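L-lysine 6-oxidase (PDB 3WEU) catalyses the oxidative deamination of L-lysine at its 6-amino group with a cysteine tryptophylquinone cofactor, releasing hydrogen peroxide that kills bacteria. Local coordinates at residues N91-W96 / M505-Q510; E131-I136 / Y162-Y167; I221-V226 / D500-M505; G482-R487 / G495-D500. All coordinates share one frame; numbering follows the deposited sequence.

Interaction 1 of 4, residues N91-W96 / M505-Q510; sequences NKKAAW and MACPWQ
The ammonium nitrogen NZ of K93 is held by two oxygens, O of A506 and OD2 of D219. Across the contact it donates to the backbone oxygen O of A506, 2.8 Å away. The C=O...N angle is 161°, so the nitrogen meets that oxygen almost head-on. The bond to D219 is a salt bridge, and D219 also accepts from the backbone N of W509. One carboxylate thus ties the lysine to the far end of 505-510. The K93 chain is extended beyond CG, and its CD passes 3.4 Å from O of A506. Its CB packs 3.9 Å from CB of C507, and SG of C507 lies equally near. SG stands anti to the backbone N of C507 (chi1 -172°), which brings it there. CE of K93 passes 4.1 Å from CB of M505. Ahead of the 3-10 turn, OD1 of N91 accepts from the backbone N of K93 at 2.8 Å, which makes an Asx turn. R122 bonds to O of K93 and of M505, bridging the segments. The buried contact joins the N-terminal region of the family to the C-terminal one. The 3-10 turn 93-95, just after strand 80-91, meets the loop leading into helix 510-515, and strand 217-219 packs against A94 and P508.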
loop_
_atom_site.group_PDB
_atom_site.type_symbol
_atom_site.label_atom_id
_atom_site.label_comp_id
_atom_site.label_asym_id
_atom_site.label_seq_id
_atom_site.Cartn_x
_atom_site.Cartn_y
_atom_site.Cartn_z
ATOM N N ASN A 91 13.568 24.097 12.746
ATOM C CA ASN A 91 12.666 22.995 12.953
ATOM C C ASN A 91 13.501 21.812 13.232
ATOM O O ASN A 91 14.204 21.296 12.311
ATOM C CB ASN A 91 11.840 22.798 11.687
ATOM C CG ASN A 91 10.902 21.620 11.746
ATOM O OD1 ASN A 91 11.247 20.511 12.148
ATOM N ND2 ASN A 91 9.738 21.830 11.221
ATOM N N LYS A 92 13.388 21.305 14.449
ATOM C CA LYS A 92 14.170 20.119 14.846
ATOM C C LYS A 92 13.389 18.848 14.820
ATOM O O LYS A 92 13.885 17.812 15.328
ATOM C CB LYS A 92 14.653 20.340 16.271
ATOM C CG LYS A 92 15.908 21.138 16.433
ATOM C CD LYS A 92 16.286 21.172 17.859
ATOM C CE LYS A 92 17.632 21.788 18.193
ATOM N NZ LYS A 92 17.932 21.621 19.641
ATOM N N LYS A 93 12.160 18.869 14.269
ATOM C CA LYS A 93 11.275 17.760 14.444
ATOM C C LYS A 93 11.887 16.438 13.871
ATOM O O LYS A 93 11.712 15.386 14.433
ATOM C CB LYS A 93 9.947 17.947 13.724
ATOM C CG LYS A 93 9.126 19.130 14.198
ATOM C CD LYS A 93 7.767 19.085 13.485
ATOM C CE LYS A 93 6.871 20.222 13.982
ATOM N NZ LYS A 93 5.494 20.148 13.469
ATOM N N ALA A 94 12.463 16.509 12.681
ATOM C CA ALA A 94 12.987 15.292 12.034
ATOM C C ALA A 94 14.168 14.659 12.824
ATOM O O ALA A 94 14.472 13.499 12.650
ATOM C CB ALA A 94 13.364 15.531 10.585
ATOM N N ALA A 95 14.773 15.433 13.677
ATOM C CA ALA A 95 15.893 15.033 14.496
ATOM C C ALA A 95 15.501 14.594 15.900
ATOM O O ALA A 95 16.354 14.100 16.632
ATOM C CB ALA A 95 16.831 16.213 14.594
ATOM N N TRP A 96 14.218 14.743 16.284
ATOM C CA TRP A 96 13.808 14.402 17.618
ATOM C C TRP A 96 13.277 12.972 17.741
ATOM O O TRP A 96 13.285 12.150 16.797
ATOM C CB TRP A 96 12.828 15.464 18.175
ATOM C CG TRP A 96 12.803 15.525 19.756
ATOM C CD1 TRP A 96 11.732 15.327 20.569
ATOM C CD2 TRP A 96 13.918 15.759 20.616
ATOM N NE1 TRP A 96 12.078 15.451 21.857
ATOM C CE2 TRP A 96 13.434 15.685 21.929
ATOM C CE3 TRP A 96 15.294 15.985 20.398
ATOM C CZ2 TRP A 96 14.252 15.855 23.029
ATOM C CZ3 TRP A 96 16.121 16.119 21.487
ATOM C CH2 TRP A 96 15.594 16.089 22.795
ATOM N N MET A 505 6.341 17.867 18.307
ATOM C CA MET A 505 5.054 17.764 17.654
ATOM C C MET A 505 5.166 16.850 16.441
ATOM O O MET A 505 6.277 16.486 16.016
ATOM C CB MET A 505 4.544 19.140 17.195
ATOM C CG MET A 505 4.621 20.261 18.214
ATOM S SD MET A 505 4.004 19.814 19.850
ATOM C CE MET A 505 2.264 19.941 19.509
ATOM N N ALA A 506 4.020 16.487 15.867
ATOM C CA ALA A 506 4.061 15.585 14.729
ATOM C C ALA A 506 4.821 16.196 13.572
ATOM O O ALA A 506 4.836 17.417 13.336
ATOM C CB ALA A 506 2.670 15.176 14.279
ATOM N N CYS A 507 5.471 15.304 12.848
ATOM C CA CYS A 507 6.266 15.639 11.661
ATOM C C CYS A 507 5.774 14.830 10.490
ATOM O O CYS A 507 6.102 13.610 10.370
ATOM C CB CYS A 507 7.720 15.335 11.960
ATOM S SG CYS A 507 8.774 15.953 10.628
ATOM N N PRO A 508 4.931 15.444 9.609
ATOM C CA PRO A 508 4.465 16.817 9.580
ATOM C C PRO A 508 3.235 17.063 10.488
ATOM O O PRO A 508 2.527 16.131 10.847
ATOM C CB PRO A 508 4.059 17.013 8.138
ATOM C CG PRO A 508 3.509 15.700 7.780
ATOM C CD PRO A 508 4.341 14.674 8.514
ATOM N N TRP A 509 3.010 18.342 10.807
ATOM C CA TRP A 509 1.936 18.777 11.742
ATOM C C TRP A 509 0.569 18.360 11.307
ATOM O O TRP A 509 -0.307 18.117 12.143
ATOM C CB TRP A 509 1.940 20.271 11.925
ATOM C CG TRP A 509 1.592 21.048 10.698
ATOM C CD1 TRP A 509 2.451 21.553 9.794
ATOM C CD2 TRP A 509 0.285 21.430 10.280
ATOM N NE1 TRP A 509 1.774 22.212 8.806
ATOM C CE2 TRP A 509 0.425 22.120 9.060
ATOM C CE3 TRP A 509 -0.991 21.235 10.804
ATOM C CZ2 TRP A 509 -0.639 22.705 8.424
ATOM C CZ3 TRP A 509 -2.056 21.747 10.118
ATOM C CH2 TRP A 509 -1.876 22.481 8.949
ATOM N N GLN A 510 0.371 18.222 10.016
ATOM C CA GLN A 510 -0.979 17.829 9.505
ATOM C C GLN A 510 -1.421 16.478 10.089
ATOM O O GLN A 510 -2.597 16.200 10.117
ATOM C CB GLN A 510 -1.046 17.837 7.989
ATOM C CG GLN A 510 -0.919 19.176 7.312
ATOM C CD GLN A 510 0.535 19.560 6.974
ATOM O OE1 GLN A 510 1.513 18.977 7.501
ATOM N NE2 GLN A 510 0.679 20.511 6.074
#

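Interaction 2 of 4, residues E131-I136 / Y162-Y167; sequences ERQSLI and YLHPSY
The chain between helix 129-134 and strand 137-145 rests on the loop 162-167. S166 makes the main contact. Its OG donates to the backbone oxygen O of I136, 2.7 Å away. The hydroxyl lies above the carbonyl plane, 45° out of it, and so does not lie on a lone pair. OG of S166 sits between its own backbone N and carbonyl carbon (chi1 35°), and this turns it toward the carbonyl of I136. The same hydroxyl is 3.4 Å from O of Q133. CB of S166 lies 3.1 Å from O of I136 and 3.5 Å from O of S134. The carbonyl oxygens of Q133, S134 and I136 thus lie round the S166 side chain.

Q133 and H164 cross at about a right angle. OE1 of Q133 comes within 3.9 Å of CB of H164 and approaches the ring obliquely, the amide and ring planes standing 41° apart. The other end of this amide is also engaged: NE2 of Q133 donates to O of N481, at the end of helix 475-481, and to O of L483 just after it. Y162 OH bonds to D138, and a backbone bond joins S166 to D138.

The chemistry is that of a single serine hydroxyl giving its proton to a loop carbonyl. Around it the contact is mainly van der Waals.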
loop_
_atom_site.group_PDB
_atom_site.type_symbol
_atom_site.label_atom_id
_atom_site.label_comp_id
_atom_site.label_asym_id
_atom_site.label_seq_id
_atom_site.Cartn_x
_atom_site.Cartn_y
_atom_site.Cartn_z
ATOM N N GLU A 131 24.894 13.506 11.051
ATOM C CA GLU A 131 23.741 13.103 10.235
ATOM C C GLU A 131 22.411 13.529 10.925
ATOM O O GLU A 131 21.464 13.898 10.271
ATOM C CB GLU A 131 23.679 11.582 10.032
ATOM C CG GLU A 131 24.903 10.848 9.443
ATOM C CD GLU A 131 24.638 9.327 9.294
ATOM O OE1 GLU A 131 24.437 8.573 10.309
ATOM O OE2 GLU A 131 24.580 8.890 8.136
ATOM N N ARG A 132 22.356 13.421 12.236
ATOM C CA ARG A 132 21.187 13.916 12.968
ATOM C C ARG A 132 21.084 15.419 12.814
ATOM O O ARG A 132 20.026 15.943 12.659
ATOM C CB ARG A 132 21.291 13.666 14.453
ATOM C CG ARG A 132 21.566 12.248 14.908
ATOM C CD ARG A 132 20.444 11.319 14.606
ATOM N NE ARG A 132 19.142 11.743 15.166
ATOM C CZ ARG A 132 18.016 11.239 14.716
ATOM N NH1 ARG A 132 18.064 10.271 13.789
ATOM N NH2 ARG A 132 16.832 11.680 15.185
ATOM N N GLN A 133 22.186 16.127 12.879
ATOM C CA GLN A 133 22.116 17.557 12.772
ATOM C C GLN A 133 21.599 17.969 11.390
ATOM O O GLN A 133 20.906 18.990 11.274
ATOM C CB GLN A 133 23.443 18.249 13.159
ATOM C CG GLN A 133 23.410 19.782 13.083
ATOM C CD GLN A 133 24.789 20.426 13.142
ATOM O OE1 GLN A 133 25.585 20.302 12.209
ATOM N NE2 GLN A 133 25.052 21.155 14.191
ATOM N N SER A 134 21.811 17.168 10.357
ATOM C CA SER A 134 21.414 17.631 9.042
ATOM C C SER A 134 19.896 17.390 8.825
ATOM O O SER A 134 19.281 17.880 7.893
ATOM C CB SER A 134 22.297 17.006 7.958
ATOM O OG SER A 134 21.823 15.709 7.762
ATOM N N LEU A 135 19.299 16.664 9.742
ATOM C CA LEU A 135 17.854 16.452 9.718
ATOM C C LEU A 135 17.078 17.721 10.137
ATOM O O LEU A 135 15.889 17.856 9.795
ATOM C CB LEU A 135 17.476 15.269 10.646
ATOM C CG LEU A 135 17.894 13.878 10.130
ATOM C CD1 LEU A 135 17.662 12.856 11.257
ATOM C CD2 LEU A 135 17.101 13.533 8.869
ATOM N N ILE A 136 17.761 18.610 10.861
ATOM C CA ILE A 136 17.204 19.820 11.366
ATOM C C ILE A 136 17.046 20.741 10.173
ATOM O O ILE A 136 17.897 20.770 9.263
ATOM C CB ILE A 136 18.155 20.517 12.356
ATOM C CG1 ILE A 136 18.458 19.581 13.516
ATOM C CG2 ILE A 136 17.626 21.853 12.890
ATOM C CD1 ILE A 136 19.377 20.132 14.537
ATOM N N TYR A 162 27.244 31.488 8.904
ATOM C CA TYR A 162 26.464 30.388 9.439
ATOM C C TYR A 162 26.963 29.119 8.793
ATOM O O TYR A 162 26.590 28.736 7.679
ATOM C CB TYR A 162 24.906 30.584 9.286
ATOM C CG TYR A 162 24.196 29.733 10.353
ATOM C CD1 TYR A 162 23.635 28.514 10.045
ATOM C CD2 TYR A 162 24.139 30.139 11.640
ATOM C CE1 TYR A 162 23.047 27.707 11.030
ATOM C CE2 TYR A 162 23.579 29.360 12.621
ATOM C CZ TYR A 162 23.022 28.151 12.332
ATOM O OH TYR A 162 22.459 27.409 13.343
ATOM N N LEU A 163 27.802 28.417 9.529
ATOM C CA LEU A 163 28.598 27.392 8.926
ATOM C C LEU A 163 27.835 26.098 8.706
ATOM O O LEU A 163 28.227 25.291 7.843
ATOM C CB LEU A 163 29.842 27.139 9.794
ATOM C CG LEU A 163 30.768 28.319 9.967
ATOM C CD1 LEU A 163 32.032 27.926 10.794
ATOM C CD2 LEU A 163 31.125 28.853 8.588
ATOM N N HIS A 164 26.757 25.872 9.453
ATOM C CA HIS A 164 26.090 24.570 9.356
ATOM C C HIS A 164 24.589 24.648 9.117
ATOM O O HIS A 164 23.810 24.197 9.949
ATOM C CB HIS A 164 26.309 23.743 10.597
ATOM C CG HIS A 164 27.707 23.313 10.755
ATOM N ND1 HIS A 164 28.568 23.953 11.610
ATOM C CD2 HIS A 164 28.417 22.347 10.134
ATOM C CE1 HIS A 164 29.752 23.378 11.527
ATOM N NE2 HIS A 164 29.692 22.414 10.629
ATOM N N PRO A 165 24.214 25.150 7.963
ATOM C CA PRO A 165 22.811 25.163 7.643
ATOM C C PRO A 165 22.374 23.782 7.264
ATOM O O PRO A 165 23.208 22.976 6.845
ATOM C CB PRO A 165 22.734 26.111 6.430
ATOM C CG PRO A 165 24.118 26.005 5.778
ATOM C CD PRO A 165 25.047 25.866 6.966
ATOM N N SER A 166 21.079 23.487 7.331
ATOM C CA SER A 166 20.577 22.168 6.857
ATOM C C SER A 166 19.143 22.327 6.459
ATOM O O SER A 166 18.436 23.206 6.994
ATOM C CB SER A 166 20.689 21.096 7.952
ATOM O OG SER A 166 20.449 21.662 9.242
ATOM N N TYR A 167 18.710 21.473 5.539
ATOM C CA TYR A 167 17.335 21.463 5.105
ATOM C C TYR A 167 17.187 20.335 4.152
ATOM O O TYR A 167 18.192 19.843 3.670
ATOM C CB TYR A 167 16.934 22.776 4.441
ATOM C CG TYR A 167 17.750 23.188 3.256
ATOM C CD1 TYR A 167 17.393 22.798 1.970
ATOM C CD2 TYR A 167 18.879 23.998 3.434
ATOM C CE1 TYR A 167 18.139 23.207 0.878
ATOM C CE2 TYR A 167 19.648 24.378 2.344
ATOM C CZ TYR A 167 19.263 23.977 1.100
ATOM O OH TYR A 167 20.029 24.421 0.025
#

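Interaction 3 of 4, residues I221-V226 / D500-M505; sequences ISDGSV and DLTKRM
Hydrogen bonds to the carboxylate of D223 dominate this contact. OD1 of D223 takes two of them from T502. OG1 of T502 donates to OD1 of D223 at 2.8 Å, on the anti lone pair of OD1. The backbone N of T502 lies 2.9 Å from OD1 of D223 and comes from above the carboxylate plane, 60° out of it. OD2 of D223 accepts from the backbone N of L501 at 3.0 Å, again from above the plane. A further donor, NE1 of W243 on strand 237-247, also reaches OD2. With four donors on its two oxygens, the buried carboxylate is well satisfied and its rotation is fixed. The side chain of D223 stands between its backbone N and carbonyl carbon (chi1 72°), which points the carboxylate at the turn.

Van der Waals contacts are fewer. CG2 of I221 packs 3.7 Å from CB of T502, and CB of D223 lies 3.9 Å from CG2 of T502.

Within 500-505 one salt bridge forms: NZ of K503 meets OD1 of D500, 3.0 Å away. OD1 is also bound by K92. K503 has a second carboxylate partner in E489.

T502 begins a type I turn that ends at M505. The turn lies against the start of strand 223-232, which is paired with strands 80-91 and 237-247. V245 and W243 of strand 237-247 pack on T502 and L501.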
loop_
_atom_site.group_PDB
_atom_site.type_symbol
_atom_site.label_atom_id
_atom_site.label_comp_id
_atom_site.label_asym_id
_atom_site.label_seq_id
_atom_site.Cartn_x
_atom_site.Cartn_y
_atom_site.Cartn_z
ATOM N N ILE A 221 6.911 24.334 10.009
ATOM C CA ILE A 221 6.795 24.827 11.379
ATOM C C ILE A 221 8.182 25.150 11.863
ATOM O O ILE A 221 9.125 24.530 11.403
ATOM C CB ILE A 221 6.126 23.741 12.286
ATOM C CG1 ILE A 221 4.659 23.517 11.909
ATOM C CG2 ILE A 221 6.289 24.044 13.777
ATOM C CD1 ILE A 221 3.744 24.689 12.363
ATOM N N SER A 222 8.301 26.111 12.785
ATOM C CA SER A 222 9.566 26.411 13.426
ATOM C C SER A 222 9.321 27.168 14.702
ATOM O O SER A 222 8.197 27.643 14.995
ATOM C CB SER A 222 10.455 27.279 12.522
ATOM O OG SER A 222 9.922 28.579 12.401
ATOM N N ASP A 223 10.366 27.295 15.484
ATOM C CA ASP A 223 10.379 28.224 16.613
ATOM C C ASP A 223 11.828 28.642 16.910
ATOM O O ASP A 223 12.758 27.986 16.412
ATOM C CB ASP A 223 9.781 27.551 17.879
ATOM C CG ASP A 223 10.679 26.496 18.478
ATOM O OD1 ASP A 223 10.624 25.357 17.996
ATOM O OD2 ASP A 223 11.407 26.810 19.487
ATOM N N GLY A 224 11.993 29.714 17.674
ATOM C CA GLY A 224 13.319 30.175 18.049
ATOM C C GLY A 224 13.427 31.520 18.669
ATOM O O GLY A 224 12.456 32.118 19.097
ATOM N N SER A 225 14.674 32.005 18.761
ATOM C CA SER A 225 14.984 33.114 19.570
ATOM C C SER A 225 14.783 34.416 18.851
ATOM O O SER A 225 14.979 34.512 17.607
ATOM C CB SER A 225 16.472 33.052 19.983
ATOM O OG SER A 225 17.309 32.966 18.831
ATOM N N VAL A 226 14.460 35.422 19.652
ATOM C CA VAL A 226 14.316 36.787 19.191
ATOM C C VAL A 226 15.316 37.580 19.997
ATOM O O VAL A 226 15.251 37.553 21.200
ATOM C CB VAL A 226 12.905 37.379 19.368
ATOM C CG1 VAL A 226 12.824 38.856 18.959
ATOM C CG2 VAL A 226 11.937 36.579 18.514
ATOM N N ASP A 500 13.418 24.067 19.689
ATOM C CA ASP A 500 13.110 23.267 20.857
ATOM C C ASP A 500 11.630 23.230 21.246
ATOM O O ASP A 500 11.131 22.204 21.741
ATOM C CB ASP A 500 13.996 23.635 22.040
ATOM C CG ASP A 500 15.401 23.012 21.942
ATOM O OD1 ASP A 500 15.649 22.219 21.019
ATOM O OD2 ASP A 500 16.189 23.406 22.809
ATOM N N LEU A 501 10.925 24.348 21.069
ATOM C CA LEU A 501 9.524 24.408 21.496
ATOM C C LEU A 501 8.572 23.636 20.594
ATOM O O LEU A 501 7.495 23.240 21.054
ATOM C CB LEU A 501 9.047 25.845 21.711
ATOM C CG LEU A 501 9.335 26.400 23.096
ATOM C CD1 LEU A 501 10.737 26.299 23.488
ATOM C CD2 LEU A 501 8.866 27.832 23.222
ATOM N N THR A 502 8.949 23.355 19.341
ATOM C CA THR A 502 8.043 22.647 18.423
ATOM C C THR A 502 8.517 21.256 18.026
ATOM O O THR A 502 7.842 20.525 17.325
ATOM C CB THR A 502 7.751 23.469 17.148
ATOM O OG1 THR A 502 8.969 23.768 16.436
ATOM C CG2 THR A 502 6.973 24.803 17.553
ATOM N N LYS A 503 9.693 20.842 18.457
ATOM C CA LYS A 503 10.254 19.643 17.854
ATOM C C LYS A 503 9.519 18.378 18.195
ATOM O O LYS A 503 9.584 17.395 17.428
ATOM C CB LYS A 503 11.722 19.486 18.248
ATOM C CG LYS A 503 11.946 19.253 19.703
ATOM C CD LYS A 503 13.397 19.476 20.076
ATOM C CE LYS A 503 13.609 19.407 21.593
ATOM N NZ LYS A 503 15.075 19.398 21.969
ATOM N N ARG A 504 8.855 18.358 19.328
ATOM C CA ARG A 504 8.148 17.156 19.770
ATOM C C ARG A 504 6.872 16.856 19.003
ATOM O O ARG A 504 6.354 15.730 19.028
ATOM C CB ARG A 504 7.817 17.278 21.262
ATOM C CG ARG A 504 9.060 17.128 22.110
ATOM C CD ARG A 504 8.711 17.446 23.538
ATOM N NE ARG A 504 9.832 17.231 24.461
ATOM C CZ ARG A 504 10.837 18.077 24.609
ATOM N NH1 ARG A 504 10.891 19.196 23.850
ATOM N NH2 ARG A 504 11.809 17.793 25.473
ATOM N N MET A 505 6.341 17.867 18.307
ATOM C CA MET A 505 5.054 17.764 17.654
ATOM C C MET A 505 5.166 16.850 16.441
ATOM O O MET A 505 6.277 16.486 16.016
ATOM C CB MET A 505 4.544 19.140 17.195
ATOM C CG MET A 505 4.621 20.261 18.214
ATOM S SD MET A 505 4.004 19.814 19.850
ATOM C CE MET A 505 2.264 19.941 19.509
#

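Interaction 4 of 4, residues G482-R487 / G495-D500; sequences GLTPER and GCEPGD
Neither segment is regular: 482-487 leaves helix 475-481 at G482, which has positive phi, and 495-500 ends in a type II turn from E497 to D500. E497 and T484 carry the centre of the contact. The E497 carboxylate takes two bonds from T484, both on syn lone pairs. The backbone N of T484 donates to OE1 of E497 at 2.8 Å and nearly straight, 170°. OG1 of T484 donates to OE2 of E497 at 2.6 Å. The E497 chain is extended beyond CG and so carries its carboxylate to T484. L483 runs alongside it in the opposite sense, and CD2 of L483 packs on CD of P498 at 3.9 Å.

R487 reaches across to G495. Its CG stands anti to the backbone N (chi1 177°), and the chain stays extended to NE. NH1 and NH2 of R487 both donate to O of G495, at 2.9 and 2.8 Å. This oxygen lies in the guanidinium plane and is gripped end-on. The D500 carboxylate is nearly coplanar with the guanidinium, but its salt bridge to NH1 is long. A water fills in: it accepts from NH1 of R487 and donates to OD2 of D500 and to O of R487. OD2 of D500 also takes the backbone N of E497 at 2.7 Å, holding the turn.

The two loops flank helix 489-492, and L483 and P498 also touch strand 80-91. K92 forms salt bridges with both E497 and D500. K92, with K503 at D500, probably favours the charged forms of both acids, though E489 near D500 would work against this.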
loop_
_atom_site.group_PDB
_atom_site.type_symbol
_atom_site.label_atom_id
_atom_site.label_comp_id
_atom_site.label_asym_id
_atom_site.label_seq_id
_atom_site.Cartn_x
_atom_site.Cartn_y
_atom_site.Cartn_z
ATOM N N GLY A 482 26.313 25.207 14.833
ATOM C CA GLY A 482 24.968 24.776 14.482
ATOM C C GLY A 482 24.246 24.348 15.750
ATOM O O GLY A 482 24.689 24.631 16.901
ATOM N N LEU A 483 23.096 23.704 15.531
ATOM C CA LEU A 483 22.215 23.362 16.604
ATOM C C LEU A 483 22.511 21.973 17.104
ATOM O O LEU A 483 23.121 21.193 16.391
ATOM C CB LEU A 483 20.746 23.424 16.128
ATOM C CG LEU A 483 20.297 24.850 15.806
ATOM C CD1 LEU A 483 18.919 24.783 15.138
ATOM C CD2 LEU A 483 20.257 25.791 17.012
ATOM N N THR A 484 22.037 21.638 18.310
ATOM C CA THR A 484 22.449 20.340 18.933
ATOM C C THR A 484 21.295 19.348 18.800
ATOM O O THR A 484 20.279 19.506 19.455
ATOM C CB THR A 484 22.817 20.554 20.372
ATOM O OG1 THR A 484 23.498 21.811 20.554
ATOM C CG2 THR A 484 23.619 19.330 20.963
ATOM N N PRO A 485 21.394 18.371 17.897
ATOM C CA PRO A 485 20.171 17.587 17.597
ATOM C C PRO A 485 19.609 16.747 18.764
ATOM O O PRO A 485 18.381 16.650 18.978
ATOM C CB PRO A 485 20.612 16.698 16.407
ATOM C CG PRO A 485 22.125 16.696 16.458
ATOM C CD PRO A 485 22.468 18.092 16.910
ATOM N N GLU A 486 20.489 16.221 19.596
ATOM C CA GLU A 486 20.058 15.279 20.614
ATOM C C GLU A 486 19.822 15.946 21.954
ATOM O O GLU A 486 19.367 15.301 22.870
ATOM C CB GLU A 486 21.048 14.082 20.718
ATOM C CG GLU A 486 22.461 14.404 20.998
ATOM C CD GLU A 486 23.196 14.803 19.706
ATOM O OE1 GLU A 486 23.653 13.923 18.854
ATOM O OE2 GLU A 486 23.285 16.027 19.563
ATOM N N ARG A 487 20.072 17.246 22.079
ATOM C CA ARG A 487 20.013 17.925 23.360
ATOM C C ARG A 487 18.554 18.133 23.812
ATOM O O ARG A 487 17.768 18.774 23.095
ATOM C CB ARG A 487 20.692 19.292 23.304
ATOM C CG ARG A 487 20.619 20.091 24.571
ATOM C CD ARG A 487 21.401 21.388 24.508
ATOM N NE ARG A 487 21.347 22.160 25.738
ATOM C CZ ARG A 487 20.320 22.941 26.063
ATOM N NH1 ARG A 487 19.276 23.006 25.212
ATOM N NH2 ARG A 487 20.303 23.621 27.193
ATOM N N GLY A 495 18.653 26.023 29.097
ATOM C CA GLY A 495 17.949 26.876 28.136
ATOM C C GLY A 495 17.549 26.160 26.903
ATOM O O GLY A 495 17.909 25.026 26.687
ATOM N N CYS A 496 16.845 26.889 26.024
ATOM C CA CYS A 496 16.382 26.307 24.787
ATOM C C CYS A 496 17.198 26.770 23.619
ATOM O O CYS A 496 17.637 27.896 23.581
ATOM C CB CYS A 496 14.920 26.727 24.533
ATOM S SG CYS A 496 13.855 26.191 25.881
ATOM N N GLU A 497 17.230 25.937 22.609
ATOM C CA GLU A 497 17.795 26.290 21.339
ATOM C C GLU A 497 16.626 26.508 20.410
ATOM O O GLU A 497 15.566 25.953 20.667
ATOM C CB GLU A 497 18.535 25.116 20.768
ATOM C CG GLU A 497 19.831 24.873 21.504
ATOM C CD GLU A 497 20.750 23.847 20.853
ATOM O OE1 GLU A 497 20.367 23.162 19.889
ATOM O OE2 GLU A 497 21.892 23.752 21.356
ATOM N N PRO A 498 16.862 27.152 19.286
ATOM C CA PRO A 498 15.928 27.204 18.173
ATOM C C PRO A 498 15.454 25.792 17.754
ATOM O O PRO A 498 16.229 24.835 17.619
ATOM C CB PRO A 498 16.707 27.884 17.069
ATOM C CG PRO A 498 17.677 28.740 17.761
ATOM C CD PRO A 498 17.963 28.105 19.111
ATOM N N GLY A 499 14.138 25.663 17.577
ATOM C CA GLY A 499 13.537 24.399 17.272
ATOM C C GLY A 499 13.066 23.633 18.499
ATOM O O GLY A 499 12.261 22.690 18.348
ATOM N N ASP A 500 13.418 24.067 19.689
ATOM C CA ASP A 500 13.110 23.267 20.857
ATOM C C ASP A 500 11.630 23.230 21.246
ATOM O O ASP A 500 11.131 22.204 21.741
ATOM C CB ASP A 500 13.996 23.635 22.040
ATOM C CG ASP A 500 15.401 23.012 21.942
ATOM O OD1 ASP A 500 15.649 22.219 21.019
ATOM O OD2 ASP A 500 16.189 23.406 22.809
HETATM O O HOH W 1 18.369 21.713 22.876
#

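Overall arrangement
The four contacts lie close together, with centres 9 to 15 Å apart. Interactions 1 and 3 share M505, and interactions 3 and 4 share D500, so the continuous stretch 495-510 runs through three of them. Along the chain, interactions 2, 3 and 4 all fall inside the loop closed by interaction 1, and interaction 4 lies within that of interaction 3. K92 links interaction 1 to 3 and 4 through its salt bridges, and Q133 links 2 to 4. Interactions 1 and 3 fasten the loop before helix 510-515 onto strands 80-91 and 223-232. The N-terminal and C-terminal regions of the enzyme are thereby joined at two buried contacts, interactions 1 and 3.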